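Fiber (Murine adenovirus 2, PDB 5NBH) forms the trimeric fibre of the virion, whose distal domain binds N-acetylglucosamine and probably serves in attachment to the host cell. Local coordinates at residues G144-T148 with G149-V153; S215-S218 with G219-P222. All coordinates share one frame; numbering follows the deposited sequence.

Interaction 1. Residues G144-T148 with G149-V153; sequences GSCLT and GRMQV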
ATOM      1  N   GLY A 144     -11.683  17.229   6.216  1.00 15.62           N
ATOM      2  CA  GLY A 144     -10.968  16.478   5.181  1.00 15.72           C
ATOM      3  C   GLY A 144     -11.663  16.412   3.821  1.00 16.25           C
ATOM      4  O   GLY A 144     -11.047  15.971   2.832  1.00 15.84           O
ATOM      5  N   SER A 145     -12.932  16.825   3.737  1.00 15.84           N
ATOM      6  CA  SER A 145     -13.687  16.741   2.505  1.00 16.74           C
ATOM      7  C   SER A 145     -13.047  17.522   1.350  1.00 15.06           C
ATOM      8  O   SER A 145     -12.720  18.680   1.516  1.00 14.65           O
ATOM      9  CB  SER A 145     -15.104  17.307   2.697  1.00 20.07           C
ATOM     10  OG  SER A 145     -15.800  16.529   3.649  1.00 25.23           O
ATOM     11  N   CYS A 146     -12.978  16.911   0.181  1.00 13.99           N
ATOM     12  CA  CYS A 146     -12.376  17.583  -0.990  1.00 14.60           C
ATOM     13  C   CYS A 146     -13.283  18.714  -1.486  1.00 15.05           C
ATOM     14  O   CYS A 146     -14.501  18.521  -1.673  1.00 15.24           O
ATOM     15  CB  CYS A 146     -12.085  16.594  -2.092  1.00 14.28           C
ATOM     16  SG  CYS A 146     -11.118  17.294  -3.449  1.00 15.81           S
ATOM     17  N   LEU A 147     -12.704  19.913  -1.576  1.00 15.08           N
ATOM     18  CA  LEU A 147     -13.392  21.104  -2.086  1.00 16.64           C
ATOM     19  C   LEU A 147     -13.230  21.304  -3.579  1.00 16.37           C
ATOM     20  O   LEU A 147     -14.017  22.033  -4.190  1.00 17.57           O
ATOM     21  CB  LEU A 147     -12.890  22.343  -1.348  1.00 17.92           C
ATOM     22  CG  LEU A 147     -13.036  22.273   0.180  1.00 19.53           C
ATOM     23  CD1 LEU A 147     -12.326  23.447   0.830  1.00 20.32           C
ATOM     24  CD2 LEU A 147     -14.507  22.225   0.588  1.00 22.05           C
ATOM     25  N   THR A 148     -12.191  20.700  -4.167  1.00 14.76           N
ATOM     26  CA  THR A 148     -11.840  20.885  -5.595  1.00 13.70           C
ATOM     27  C   THR A 148     -12.735  20.088  -6.533  1.00 14.45           C
ATOM     28  O   THR A 148     -13.032  20.501  -7.646  1.00 13.42           O
ATOM     29  CB  THR A 148     -10.379  20.490  -5.849  1.00 13.52           C
ATOM     30  OG1 THR A 148      -9.541  21.136  -4.897  1.00 13.15           O
ATOM     31  CG2 THR A 148      -9.945  20.824  -7.253  1.00 13.98           C
ATOM     32  N   GLY A 149     -13.180  18.924  -6.060  1.00 14.50           N
ATOM     33  CA  GLY A 149     -14.021  18.056  -6.847  1.00 15.27           C
ATOM     34  C   GLY A 149     -14.579  16.965  -5.953  1.00 15.52           C
ATOM     35  O   GLY A 149     -14.301  16.945  -4.758  1.00 16.20           O
ATOM     36  N   ARG A 150     -15.295  16.037  -6.552  1.00 15.27           N
ATOM     37  CA  ARG A 150     -15.976  15.010  -5.773  0.50 16.02           C
ATOM     38  C   ARG A 150     -15.033  13.836  -5.447  1.00 14.82           C
ATOM     39  O   ARG A 150     -14.426  13.252  -6.339  1.00 14.61           O
ATOM     40  CB  ARG A 150     -17.233  14.517  -6.499  0.50 17.35           C
ATOM     41  CG  ARG A 150     -18.052  13.486  -5.712  0.50 18.91           C
ATOM     42  CD  ARG A 150     -19.432  13.237  -6.335  0.50 20.34           C
ATOM     43  NE  ARG A 150     -19.904  11.867  -6.098  0.50 22.50           N
ATOM     44  CZ  ARG A 150     -20.250  11.016  -7.068  0.50 22.91           C
ATOM     45  NH1 ARG A 150     -20.210  11.388  -8.333  0.50 22.73           N
ATOM     46  NH2 ARG A 150     -20.647   9.794  -6.768  0.50 24.08           N
ATOM     47  N   MET A 151     -14.948  13.522  -4.157  1.00 14.17           N
ATOM     48  CA  MET A 151     -14.261  12.323  -3.664  1.00 14.31           C
ATOM     49  C   MET A 151     -15.196  11.659  -2.654  1.00 14.71           C
ATOM     50  O   MET A 151     -16.095  12.307  -2.131  1.00 14.17           O
ATOM     51  CB  MET A 151     -12.904  12.654  -3.077  1.00 13.37           C
ATOM     52  CG  MET A 151     -11.936  13.233  -4.127  1.00 13.53           C
ATOM     53  SD  MET A 151     -10.274  13.550  -3.481  1.00 13.53           S
ATOM     54  CE  MET A 151      -9.678  11.873  -3.202  1.00 12.73           C
ATOM     55  N   GLN A 152     -14.961  10.365  -2.425  1.00 15.47           N
ATOM     56  CA  GLN A 152     -15.821   9.488  -1.632  1.00 17.16           C
ATOM     57  C   GLN A 152     -14.948   8.566  -0.807  1.00 15.68           C
ATOM     58  O   GLN A 152     -13.906   8.154  -1.280  1.00 13.89           O
ATOM     59  CB  GLN A 152     -16.626   8.597  -2.580  1.00 19.72           C
ATOM     60  CG  GLN A 152     -17.705   9.356  -3.290  1.00 25.42           C
ATOM     61  CD  GLN A 152     -18.562   8.528  -4.227  1.00 27.33           C
ATOM     62  OE1 GLN A 152     -19.614   9.001  -4.660  1.00 38.60           O
ATOM     63  NE2 GLN A 152     -18.144   7.309  -4.532  1.00 26.35           N
ATOM     64  N   VAL A 153     -15.389   8.235   0.406  1.00 14.55           N
ATOM     65  CA  VAL A 153     -14.750   7.167   1.156  1.00 15.43           C
ATOM     66  C   VAL A 153     -15.398   5.858   0.645  1.00 15.35           C
ATOM     67  O   VAL A 153     -16.624   5.722   0.670  1.00 15.16           O
ATOM     68  CB  VAL A 153     -14.927   7.320   2.686  1.00 15.41           C
ATOM     69  CG1 VAL A 153     -14.190   6.198   3.413  1.00 15.24           C
ATOM     70  CG2 VAL A 153     -14.439   8.675   3.190  1.00 16.65           C
TER
HETATM   71  O   HOH W   1     -15.711  15.738  -2.170  1.00 22.60           O

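Interaction 2. Residues S215-S218 with G219-P222; sequences STTS and GCKP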
ATOM      1  N   SER A 215       4.125  19.547 -12.115  1.00 10.80           N
ATOM      2  CA  SER A 215       4.731  18.713 -13.138  1.00 10.40           C
ATOM      3  C   SER A 215       5.508  19.573 -14.133  1.00 11.19           C
ATOM      4  O   SER A 215       5.052  20.666 -14.529  1.00 10.43           O
ATOM      5  CB  SER A 215       3.654  17.929 -13.879  1.00 10.57           C
ATOM      6  OG  SER A 215       2.574  18.727 -14.320  1.00  9.76           O
ATOM      7  N   THR A 216       6.650  19.080 -14.580  1.00 12.27           N
ATOM      8  CA  THR A 216       7.483  19.838 -15.541  1.00 12.49           C
ATOM      9  C   THR A 216       7.537  19.062 -16.853  1.00 13.57           C
ATOM     10  O   THR A 216       7.874  17.879 -16.865  1.00 14.23           O
ATOM     11  CB  THR A 216       8.860  20.102 -14.979  1.00 12.90           C
ATOM     12  OG1 THR A 216       8.719  20.966 -13.857  1.00 13.56           O
ATOM     13  CG2 THR A 216       9.772  20.757 -16.005  1.00 13.37           C
ATOM     14  N   THR A 217       7.139  19.719 -17.942  1.00 14.22           N
ATOM     15  CA  THR A 217       7.069  19.080 -19.270  1.00 15.43           C
ATOM     16  C   THR A 217       7.866  19.901 -20.327  1.00 17.82           C
ATOM     17  O   THR A 217       8.100  21.083 -20.134  1.00 15.95           O
ATOM     18  CB  THR A 217       5.625  18.853 -19.734  1.00 16.72           C
ATOM     19  OG1 THR A 217       4.947  20.113 -19.921  1.00 17.99           O
ATOM     20  CG2 THR A 217       4.869  18.035 -18.686  1.00 16.42           C
ATOM     21  N   SER A 218       8.294  19.228 -21.389  1.00 19.98           N
ATOM     22  CA  SER A 218       8.856  19.866 -22.584  1.00 24.19           C
ATOM     23  C   SER A 218       8.135  19.324 -23.805  1.00 25.82           C
ATOM     24  O   SER A 218       8.380  18.188 -24.223  1.00 31.76           O
ATOM     25  CB  SER A 218      10.342  19.566 -22.717  1.00 26.33           C
ATOM     26  OG  SER A 218      10.995  19.725 -21.483  1.00 33.08           O
ATOM     27  N   GLY A 219       7.185  20.083 -24.329  1.00 25.52           N
ATOM     28  CA  GLY A 219       6.558  19.736 -25.582  1.00 27.25           C
ATOM     29  C   GLY A 219       5.314  18.885 -25.486  1.00 27.19           C
ATOM     30  O   GLY A 219       4.449  18.978 -26.356  1.00 34.58           O
ATOM     31  N   CYS A 220       5.180  18.120 -24.410  1.00 21.84           N
ATOM     32  CA  CYS A 220       4.155  17.101 -24.288  1.00 20.86           C
ATOM     33  C   CYS A 220       3.028  17.499 -23.357  1.00 18.68           C
ATOM     34  O   CYS A 220       3.111  18.453 -22.585  1.00 17.48           O
ATOM     35  CB  CYS A 220       4.781  15.769 -23.834  1.00 20.52           C
ATOM     36  SG  CYS A 220       5.687  15.807 -22.275  1.00 23.89           S
ATOM     37  N   LYS A 221       1.963  16.733 -23.457  1.00 18.65           N
ATOM     38  CA  LYS A 221       0.840  16.813 -22.535  1.00 18.51           C
ATOM     39  C   LYS A 221       1.268  16.224 -21.202  1.00 17.54           C
ATOM     40  O   LYS A 221       1.934  15.217 -21.177  1.00 16.97           O
ATOM     41  CB  LYS A 221      -0.336  16.013 -23.064  1.00 21.22           C
ATOM     42  CG  LYS A 221      -0.883  16.507 -24.395  1.00 22.74           C
ATOM     43  CD  LYS A 221      -2.151  15.763 -24.746  1.00 25.09           C
ATOM     44  CE  LYS A 221      -2.787  16.279 -26.020  1.00 28.14           C
ATOM     45  NZ  LYS A 221      -2.165  15.693 -27.220  1.00 32.49           N
ATOM     46  N   PRO A 222       0.837  16.827 -20.091  1.00 17.20           N
ATOM     47  CA  PRO A 222       1.132  16.242 -18.780  1.00 16.32           C
ATOM     48  C   PRO A 222       0.191  15.065 -18.516  1.00 15.37           C
ATOM     49  O   PRO A 222      -0.949  15.242 -18.131  1.00 15.01           O
ATOM     50  CB  PRO A 222       0.968  17.422 -17.809  1.00 16.61           C
ATOM     51  CG  PRO A 222       0.034  18.359 -18.514  1.00 18.21           C
ATOM     52  CD  PRO A 222       0.214  18.159 -19.996  1.00 18.02           C
TER

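Interaction 1. Residues G144-T148 with G149-V153
C146 lies against M151 in the connection between the two antiparallel sheets of the fibre head's beta-sandwich (ABCJ-GHID topology), where the chain leaves strand 131-140 of one sheet and bends back to reach the short strand 152-153, next to strand 83-96 of the other. The touching atoms are C146 CB and M151 SD, 3.8 Å apart, with C146 SG equally far from the same sulfur. M151 starts with CG anti to its carbonyl carbon (chi1 -63°), runs extended, then bends at chi3 (69°), which lays the thioether alongside the cysteine. The two side chains share F139 of strand 131-140 as a neighbour, while the methionine also meets M93, I108 and M110, so it reaches in between residues from both sheets.

At the bend, the carbonyl of G149 turns toward the cysteine, with G149 O 3.5 Å from C146 CB. T148 OG1 is held outside the bend, accepting from the backbone N of Q138; its side chain touches L95. G149 N is buried here and finds no partner in the model. On the backbone side a water 3.1 Å from both C146 O and M151 N bridges the two limbs: it accepts from M151 N, while C146 O is one of several acceptors competing for its protons.

Interaction 2. Residues S215-S218 with G219-P222
S215, near the end of strand 208-217, brings OG to 4.1 Å from P222 CB, a loose touch between a hydroxyl and the flank of the ring. That hydroxyl is engaged elsewhere, with Q133 OE1 and W135 NE1 of the adjoining strand 131-140. T217 makes side-chain contacts with both C220 and P222. Its CG2 meets P222 CB at 4.0 Å, the two side chains crossing at a slant, and its CB lies 4.0 Å from C220 SG. With chi1 at 64°, T217 OG1 sits between its backbone N and carbonyl carbon, where it bonds to A129 O and Q133 NE2, leaving the methyl for the proline. S218 then begins the reversal: its O comes within 3.2 Å of C220 N, and G219 follows with a positive phi of 91°, turning the chain back so that the returning limb runs 159° from the outgoing one. This is the turn out of the strand, on the way to strand 223-231 of the other sheet. With both hydroxyls spoken for by strand 131-140 and the loop before it, the side chains meet across the turn by dispersion, while those polar bonds fix the rotation of T217 and present its methyl to P222.

In the fold
Interactions 1 and 2 both lie in connections between the two sheets of the head, one entering strand 152-153 and the other leaving strand 208-217 for 223-231. They are separate: their centres are 27 Å apart and their nearest atoms about 15 Å. Interaction 2 borders the N-acetylglucosamine site, which is empty of sugar in this chain, for the side chain of S215 is about 3 Å from that of Q133, and G219 is about 4 Å from the side chain of T130. Interaction 1 stands further off, with the T148 side chain about 12 Å from that of N97. Strand 131-140 relates them, since Q138 and F139 meet residues 144-153 while Q133 and W135 meet 215-222.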